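Local coordinates for natterin-like protein (Lethenteron camtschaticum, PDB 6IUL), which probably recognises cell-surface glycans through a jacalin-like lectin domain and acts as a cytotoxic, aerolysin-like pore-forming protein, at residues P219-M222 and G227-F230; S208-S213 and L281-V286; N83-R88 and T107-K112. One frame throughout, in Å; residues are numbered along the deposited sequence.

Contact 1 of 3, residues P219-M222 and G227-F230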
loop_
_atom_site.group_PDB
_atom_site.type_symbol
_atom_site.label_atom_id
_atom_site.label_comp_id
_atom_site.label_asym_id
_atom_site.label_seq_id
_atom_site.Cartn_x
_atom_site.Cartn_y
_atom_site.Cartn_z
ATOM N N PRO A 219 11.560 -12.219 -5.054
ATOM C CA PRO A 219 11.574 -13.346 -5.985
ATOM C C PRO A 219 11.069 -12.932 -7.372
ATOM O O PRO A 219 10.021 -12.278 -7.509
ATOM C CB PRO A 219 10.625 -14.362 -5.341
ATOM C CG PRO A 219 10.685 -14.025 -3.894
ATOM C CD PRO A 219 10.820 -12.537 -3.829
ATOM N N GLU A 220 11.841 -13.309 -8.383
ATOM C CA GLU A 220 11.560 -12.927 -9.760
ATOM C C GLU A 220 11.736 -14.167 -10.619
ATOM O O GLU A 220 12.344 -15.168 -10.218
ATOM C CB GLU A 220 12.529 -11.812 -10.230
ATOM C CG GLU A 220 12.329 -10.459 -9.565
ATOM C CD GLU A 220 13.408 -9.439 -9.910
ATOM O OE1 GLU A 220 14.381 -9.786 -10.636
ATOM O OE2 GLU A 220 13.277 -8.286 -9.434
ATOM N N VAL A 221 11.271 -14.054 -11.851
ATOM C CA VAL A 221 11.440 -15.089 -12.835
ATOM C C VAL A 221 12.591 -14.719 -13.769
ATOM O O VAL A 221 12.811 -13.563 -14.057
ATOM C CB VAL A 221 10.125 -15.281 -13.583
ATOM C CG1 VAL A 221 10.339 -15.909 -14.945
ATOM C CG2 VAL A 221 9.173 -16.119 -12.744
ATOM N N MET A 222 13.332 -15.722 -14.219
ATOM C CA MET A 222 14.534 -15.529 -15.020
ATOM C C MET A 222 14.528 -16.488 -16.216
ATOM O O MET A 222 14.230 -17.684 -16.081
ATOM C CB MET A 222 15.751 -15.807 -14.128
ATOM C CG MET A 222 17.097 -15.882 -14.822
ATOM S SD MET A 222 18.363 -16.404 -13.641
ATOM C CE MET A 222 19.002 -14.794 -13.158
ATOM N N GLY A 227 13.633 -23.166 -20.023
ATOM C CA GLY A 227 12.334 -22.571 -19.736
ATOM C C GLY A 227 12.510 -21.344 -18.845
ATOM O O GLY A 227 13.193 -20.385 -19.217
ATOM N N PHE A 228 11.911 -21.381 -17.657
ATOM C CA PHE A 228 12.115 -20.316 -16.698
ATOM C C PHE A 228 12.582 -20.915 -15.369
ATOM O O PHE A 228 12.296 -22.069 -15.049
ATOM C CB PHE A 228 10.829 -19.528 -16.517
ATOM C CG PHE A 228 10.437 -18.692 -17.710
ATOM C CD1 PHE A 228 11.026 -17.458 -17.936
ATOM C CD2 PHE A 228 9.425 -19.108 -18.570
ATOM C CE1 PHE A 228 10.618 -16.649 -18.994
ATOM C CE2 PHE A 228 9.035 -18.313 -19.654
ATOM C CZ PHE A 228 9.626 -17.083 -19.864
ATOM N N SER A 229 13.336 -20.121 -14.625
ATOM C CA SER A 229 13.678 -20.450 -13.259
ATOM C C SER A 229 13.468 -19.253 -12.332
ATOM O O SER A 229 13.495 -18.105 -12.745
ATOM C CB SER A 229 15.113 -20.919 -13.166
ATOM O OG SER A 229 15.971 -19.849 -13.500
ATOM N N PHE A 230 13.272 -19.539 -11.052
ATOM C CA PHE A 230 13.244 -18.489 -10.023
ATOM C C PHE A 230 14.646 -17.964 -9.653
ATOM O O PHE A 230 15.611 -18.722 -9.638
ATOM C CB PHE A 230 12.532 -19.017 -8.775
ATOM C CG PHE A 230 11.045 -19.173 -8.933
ATOM C CD1 PHE A 230 10.267 -18.106 -9.317
ATOM C CD2 PHE A 230 10.413 -20.361 -8.621
ATOM C CE1 PHE A 230 8.895 -18.223 -9.421
ATOM C CE2 PHE A 230 9.043 -20.499 -8.752
ATOM C CZ PHE A 230 8.273 -19.421 -9.137
#
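Met-222 and Ser-229 face each other as an antiparallel hydrogen-bonded pair close to the turn of a beta hairpin, and both backbone bonds of the pair are made. Met-222 N donates to Ser-229 O at 2.8 Å, a short bond but bent at the hydrogen (140°); the return bond, from Ser-229 N to Met-222 O at 3.0 Å, is nearly straight (171°). Weaker CA-H...O contacts reinforce the ladder. Phe-230 CA lies 3.4 Å from Glu-220 O, and Phe-228 CA lies equally close to Met-222 O, which thus receives both an N-H and a C-H.

Apolar contacts occupy the face that carries Val-221 and Phe-230, a non-hydrogen-bonded pair. Val-221 works as a fork between two aromatic rings. Its CG1, swung anti to the backbone N (chi1 157°), approaches Phe-228 CD1 to 3.4 Å, on the diagonal toward the turn. The other branch, CG2, comes to 3.9 Å from Phe-230 CE1. Both methyls come up to their rings obliquely, and the Phe-230 ring turns an edge to Glu-220 O, which sits in its plane.

On the other face, which bears Met-222 and Ser-229, the contact is looser. Met-222 CB passes 4.1 Å from Ser-229 OG before the rest of its chain leads away.

The face of Val-221 and Phe-230 is turned to the long strands of the aerolysin-like domain. Val-221 touches Thr-303 and Phe-228 touches Thr-305 of strand 290-313, and both meet Val-166 of strand 166-178, while Phe-230 packs on Ile-273 of strand 260-285; beyond Glu-220, which pairs with Thr-231 through the backbone, the hairpin continues along strands 212-223 and 228-238.

Contact 2 of 3, residues S208-S213 and L281-V286. Unlike the reference sequence in segment 281-286: Val-286 (reference Met).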
loop_
_atom_site.group_PDB
_atom_site.type_symbol
_atom_site.label_atom_id
_atom_site.label_comp_id
_atom_site.label_asym_id
_atom_site.label_seq_id
_atom_site.Cartn_x
_atom_site.Cartn_y
_atom_site.Cartn_z
ATOM N N SER A 208 1.006 -6.064 13.525
ATOM C CA SER A 208 0.269 -4.981 14.212
ATOM C C SER A 208 1.037 -4.425 15.442
ATOM O O SER A 208 0.900 -3.258 15.770
ATOM C CB SER A 208 -1.128 -5.457 14.596
ATOM O OG SER A 208 -1.061 -6.646 15.335
ATOM N N THR A 209 1.861 -5.251 16.087
ATOM C CA THR A 209 2.530 -4.845 17.353
ATOM C C THR A 209 3.772 -4.021 17.043
ATOM O O THR A 209 4.047 -3.019 17.713
ATOM C CB THR A 209 2.920 -6.084 18.176
ATOM O OG1 THR A 209 1.730 -6.767 18.541
ATOM C CG2 THR A 209 3.713 -5.753 19.416
ATOM N N PHE A 210 4.530 -4.451 16.027
ATOM C CA PHE A 210 5.731 -3.762 15.619
ATOM C C PHE A 210 5.554 -3.046 14.293
ATOM O O PHE A 210 4.615 -3.343 13.565
ATOM C CB PHE A 210 6.875 -4.786 15.522
ATOM C CG PHE A 210 7.076 -5.579 16.783
ATOM C CD1 PHE A 210 7.709 -5.019 17.895
ATOM C CD2 PHE A 210 6.629 -6.881 16.869
ATOM C CE1 PHE A 210 7.840 -5.739 19.062
ATOM C CE2 PHE A 210 6.779 -7.621 18.033
ATOM C CZ PHE A 210 7.407 -7.053 19.127
ATOM N N SER A 211 6.448 -2.109 13.956
ATOM C CA SER A 211 6.471 -1.599 12.589
ATOM C C SER A 211 7.542 -2.367 11.809
ATOM O O SER A 211 8.742 -2.123 11.920
ATOM C CB SER A 211 6.661 -0.077 12.511
ATOM O OG SER A 211 7.968 0.267 12.737
ATOM N N LEU A 212 7.093 -3.349 11.053
ATOM C CA LEU A 212 8.005 -4.288 10.369
ATOM C C LEU A 212 8.489 -3.731 9.028
ATOM O O LEU A 212 7.707 -3.108 8.306
ATOM C CB LEU A 212 7.276 -5.602 10.083
ATOM C CG LEU A 212 6.787 -6.370 11.288
ATOM C CD1 LEU A 212 6.014 -7.570 10.865
ATOM C CD2 LEU A 212 7.931 -6.790 12.200
ATOM N N SER A 213 9.771 -3.897 8.738
ATOM C CA SER A 213 10.266 -3.829 7.378
ATOM C C SER A 213 11.035 -5.112 7.075
ATOM O O SER A 213 11.478 -5.822 7.986
ATOM C CB SER A 213 11.126 -2.583 7.106
ATOM O OG SER A 213 12.181 -2.536 7.997
ATOM N N LEU A 281 13.662 -12.202 12.535
ATOM C CA LEU A 281 13.177 -10.911 13.008
ATOM C C LEU A 281 14.167 -10.364 14.018
ATOM O O LEU A 281 14.437 -10.993 15.043
ATOM C CB LEU A 281 11.797 -11.053 13.639
ATOM C CG LEU A 281 11.295 -9.794 14.372
ATOM C CD1 LEU A 281 11.096 -8.679 13.390
ATOM C CD2 LEU A 281 9.990 -10.080 15.068
ATOM N N ARG A 282 14.753 -9.220 13.726
ATOM C CA ARG A 282 15.618 -8.566 14.686
ATOM C C ARG A 282 14.992 -7.259 15.156
ATOM O O ARG A 282 14.777 -6.334 14.366
ATOM C CB ARG A 282 16.983 -8.274 14.093
ATOM C CG ARG A 282 17.879 -7.477 15.026
ATOM C CD ARG A 282 19.339 -7.560 14.640
ATOM N NE ARG A 282 19.841 -8.912 14.879
ATOM C CZ ARG A 282 20.872 -9.456 14.239
ATOM N NH1 ARG A 282 21.531 -8.799 13.293
ATOM N NH2 ARG A 282 21.260 -10.674 14.558
ATOM N N ILE A 283 14.768 -7.178 16.455
ATOM C CA ILE A 283 14.274 -5.979 17.086
ATOM C C ILE A 283 15.441 -5.314 17.781
ATOM O O ILE A 283 16.029 -5.879 18.676
ATOM C CB ILE A 283 13.185 -6.306 18.112
ATOM C CG1 ILE A 283 11.998 -6.943 17.380
ATOM C CG2 ILE A 283 12.764 -5.047 18.884
ATOM C CD1 ILE A 283 10.944 -7.531 18.291
ATOM N N THR A 284 15.737 -4.090 17.379
ATOM C CA THR A 284 16.810 -3.339 17.963
ATOM C C THR A 284 16.240 -2.244 18.826
ATOM O O THR A 284 15.408 -1.437 18.378
ATOM C CB THR A 284 17.709 -2.751 16.857
ATOM O OG1 THR A 284 18.166 -3.837 16.017
ATOM C CG2 THR A 284 18.901 -1.983 17.432
ATOM N N CYS A 285 16.712 -2.212 20.074
ATOM C CA CYS A 285 16.264 -1.219 21.034
ATOM C C CYS A 285 17.058 0.079 20.933
ATOM O O CYS A 285 18.202 0.084 20.478
ATOM C CB CYS A 285 16.410 -1.775 22.455
ATOM S SG CYS A 285 15.389 -3.197 22.778
ATOM N N VAL A 286 16.438 1.167 21.378
ATOM C CA VAL A 286 17.106 2.444 21.540
ATOM C C VAL A 286 18.382 2.343 22.371
ATOM O O VAL A 286 19.352 3.016 22.051
ATOM C CB VAL A 286 16.148 3.461 22.221
ATOM C CG1 VAL A 286 16.829 4.770 22.550
ATOM C CG2 VAL A 286 14.985 3.743 21.313
#
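Phe-210, Ile-283 and Leu-281 carry this buried contact, in which sheet neighbours once removed meet through side chains alone. Phe-210, just past the short helix 206-209, points its ring at the end of strand 260-285 and receives Ile-283 on one face. The touching atom is the terminal methyl: CD1 of Ile-283 stands 3.9 Å from the centroid of the Phe-210 ring, 24° off the normal, a CH-pi contact displaced toward the rim. Its closest ring atoms include Phe-210 CZ, 3.7 Å from Ile-283 CD1. An extended end (chi2 170°) carries that methyl out from the strand, and the two side chains cross at about a right angle. The opposite face of the ring is covered by CG2 of Thr-209, so the phenyl group is clamped between a methyl from each side.

Leu-281, two residues earlier on the same face of the strand, makes the second contact. Its CD1 lies 3.9 Å from CD2 of Leu-212, whose first side-chain bond does not aim at the strand, although its end comes nearer.

The chain leaving the helix also takes part in the subunit contact: Phe-210 O accepts a hydrogen bond from Lys-193 NZ of the second subunit. Strand 135-155 runs between the two partners, bonded through its backbone to Ser-213 on one flank and Arg-282 on the other, and Phe-210 also rests on its Ile-146 and Ser-149. The side chains thus meet across an intervening strand of the large twisted sheet, within the elongated, strand-rich body of an aerolysin-like domain.

Contact 3 of 3, residues N83-R88 and T107-K112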
loop_
_atom_site.group_PDB
_atom_site.type_symbol
_atom_site.label_atom_id
_atom_site.label_comp_id
_atom_site.label_asym_id
_atom_site.label_seq_id
_atom_site.Cartn_x
_atom_site.Cartn_y
_atom_site.Cartn_z
ATOM N N ASN A 83 1.011 -5.622 49.373
ATOM C CA ASN A 83 -0.253 -5.809 50.125
ATOM C C ASN A 83 -0.301 -5.075 51.452
ATOM O O ASN A 83 -1.292 -5.163 52.182
ATOM C CB ASN A 83 -0.573 -7.287 50.353
ATOM C CG ASN A 83 0.387 -7.950 51.289
ATOM O OD1 ASN A 83 1.460 -7.412 51.541
ATOM N ND2 ASN A 83 0.006 -9.124 51.827
ATOM N N GLY A 84 0.745 -4.349 51.798
ATOM C CA GLY A 84 0.650 -3.628 53.087
ATOM C C GLY A 84 1.417 -4.248 54.253
ATOM O O GLY A 84 2.048 -3.534 54.998
ATOM N N ALA A 85 1.387 -5.565 54.405
ATOM C CA ALA A 85 2.412 -6.231 55.211
ATOM C C ALA A 85 3.717 -6.332 54.430
ATOM O O ALA A 85 4.717 -6.701 54.971
ATOM C CB ALA A 85 1.951 -7.623 55.617
ATOM N N GLY A 86 3.678 -6.073 53.130
ATOM C CA GLY A 86 4.830 -6.284 52.257
ATOM C C GLY A 86 5.149 -7.747 51.986
ATOM O O GLY A 86 6.285 -8.064 51.670
ATOM N N THR A 87 4.160 -8.639 52.079
ATOM C CA THR A 87 4.403 -10.098 51.906
ATOM C C THR A 87 3.801 -10.682 50.619
ATOM O O THR A 87 4.081 -11.818 50.245
ATOM C CB THR A 87 3.756 -10.843 53.105
ATOM O OG1 THR A 87 2.370 -10.467 53.252
ATOM C CG2 THR A 87 4.467 -10.455 54.410
ATOM N N ARG A 88 2.943 -9.911 49.948
ATOM C CA ARG A 88 2.350 -10.344 48.664
ATOM C C ARG A 88 2.185 -9.180 47.725
ATOM O O ARG A 88 2.235 -8.012 48.129
ATOM C CB ARG A 88 0.976 -11.039 48.943
ATOM C CG ARG A 88 1.269 -12.498 49.334
ATOM C CD ARG A 88 0.156 -13.188 49.985
ATOM N NE ARG A 88 0.472 -14.574 50.226
ATOM C CZ ARG A 88 1.208 -15.021 51.244
ATOM N NH1 ARG A 88 1.801 -14.200 52.067
ATOM N NH2 ARG A 88 1.396 -16.318 51.408
ATOM N N THR A 107 -9.245 -6.643 48.176
ATOM C CA THR A 107 -10.561 -6.119 48.540
ATOM C C THR A 107 -10.602 -5.540 49.946
ATOM O O THR A 107 -11.374 -4.656 50.194
ATOM C CB THR A 107 -11.644 -7.239 48.475
ATOM O OG1 THR A 107 -11.293 -8.309 49.366
ATOM C CG2 THR A 107 -11.767 -7.771 47.014
ATOM N N ASP A 108 -9.784 -6.033 50.861
ATOM C CA ASP A 108 -9.867 -5.608 52.278
ATOM C C ASP A 108 -8.762 -4.619 52.705
ATOM O O ASP A 108 -9.041 -3.488 52.990
ATOM C CB ASP A 108 -9.880 -6.831 53.200
ATOM C CG ASP A 108 -11.036 -7.791 52.882
ATOM O OD1 ASP A 108 -12.008 -7.350 52.236
ATOM O OD2 ASP A 108 -10.947 -8.994 53.223
ATOM N N TRP A 109 -7.504 -5.044 52.767
ATOM C CA TRP A 109 -6.443 -4.110 53.158
ATOM C C TRP A 109 -6.426 -2.922 52.154
ATOM O O TRP A 109 -6.925 -2.965 51.034
ATOM C CB TRP A 109 -5.101 -4.833 53.317
ATOM C CG TRP A 109 -5.115 -5.975 54.364
ATOM C CD1 TRP A 109 -6.175 -6.375 55.115
ATOM C CD2 TRP A 109 -4.014 -6.863 54.728
ATOM N NE1 TRP A 109 -5.826 -7.439 55.917
ATOM C CE2 TRP A 109 -4.509 -7.759 55.715
ATOM C CE3 TRP A 109 -2.664 -6.980 54.327
ATOM C CZ2 TRP A 109 -3.700 -8.781 56.313
ATOM C CZ3 TRP A 109 -1.851 -7.991 54.924
ATOM C CH2 TRP A 109 -2.383 -8.879 55.904
ATOM N N GLY A 110 -5.877 -1.798 52.557
ATOM C CA GLY A 110 -5.913 -0.585 51.710
ATOM C C GLY A 110 -4.545 -0.273 51.123
ATOM O O GLY A 110 -3.491 -0.585 51.690
ATOM N N LEU A 111 -4.552 0.415 49.998
ATOM C CA LEU A 111 -3.284 0.559 49.194
ATOM C C LEU A 111 -2.372 1.655 49.712
ATOM O O LEU A 111 -2.820 2.756 49.913
ATOM C CB LEU A 111 -3.581 0.817 47.706
ATOM C CG LEU A 111 -4.301 -0.347 46.997
ATOM C CD1 LEU A 111 -4.621 0.102 45.591
ATOM C CD2 LEU A 111 -3.506 -1.635 47.022
ATOM N N LYS A 112 -1.091 1.367 49.881
ATOM C CA LYS A 112 -0.156 2.379 50.371
ATOM C C LYS A 112 0.855 3.030 49.455
ATOM O O LYS A 112 0.642 4.120 48.956
ATOM C CB LYS A 112 0.598 1.842 51.593
ATOM C CG LYS A 112 -0.284 1.883 52.846
ATOM C CD LYS A 112 0.484 1.835 54.165
ATOM C CE LYS A 112 -0.407 2.351 55.288
ATOM N NZ LYS A 112 0.321 2.524 56.570
#
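OD1 of Asn-83 is the polar hub of the loop opposite Trp-109. This oxygen, Asn-83 OD1, accepts a hydrogen bond from Thr-87 N at 3.0 Å; a weaker one reaches Asn-83 OD1 from Arg-88 N at 3.3 Å. The loop joins strands 75-82 and 89-96 at one end of the jacalin-like lectin domain, a beta-prism fold, and Trp-109 projects from the loop between strands 101-105 and 114-117 of the same sheet. These bonds tie the asparagine side chain to the far end of its own irregular loop.

Asn-83 CG lies between the backbone N and the carbonyl carbon (chi1 68°), which folds the amide back over its own loop. The other end of the amide is gripped too. Its ND2 donates to Thr-87 OG1 at 3.1 Å, with the hydroxyl close to the amide plane, and also to Trp-40 O; bonds at both ends fix which way round the amide sits. Arg-88, at the end of the turn, forms a salt bridge with Asp-134, in a loop that in jacalin relatives commonly helps bind sugar, a role not established for Asp-134 here.

From the second loop the indole comes in with its six-membered ring leading. The Asn-83 amide and the ring lie alongside, their planes 41° apart, with ND2 of Asn-83 3.8 Å from CZ3 of Trp-109. The indole also meets the ring of Trp-40, the planes inclined by about 30°. Trp-109 is poorly ordered and touches a crystal neighbour, so its exact placing deserves some caution. As modelled, the main-chain O of Asn-83 lies in the indole plane at its edge, 3.1 Å from Trp-109 CE3, while Ala-85 CB comes obliquely to within 3.9 Å of Trp-109 CZ3.

Overall arrangement
Contact 3 comes first along the chain and stands apart: it joins two loops of the lectin domain, its centre about 38 Å from that of contact 2 and about 67 Å from that of contact 1, on the other side of the chain's centre from contact 1. Contacts 1 and 2 belong to the aerolysin-like part and share strand 212-223 in one large sheet, yet their centres are about 31 Å apart and their nearest atoms about 13 Å. Contact 1, a local hairpin, falls within the sequence that contact 2 spans. The layout separates a probable glycan-recognising end from a long body that would probably rearrange in pore formation.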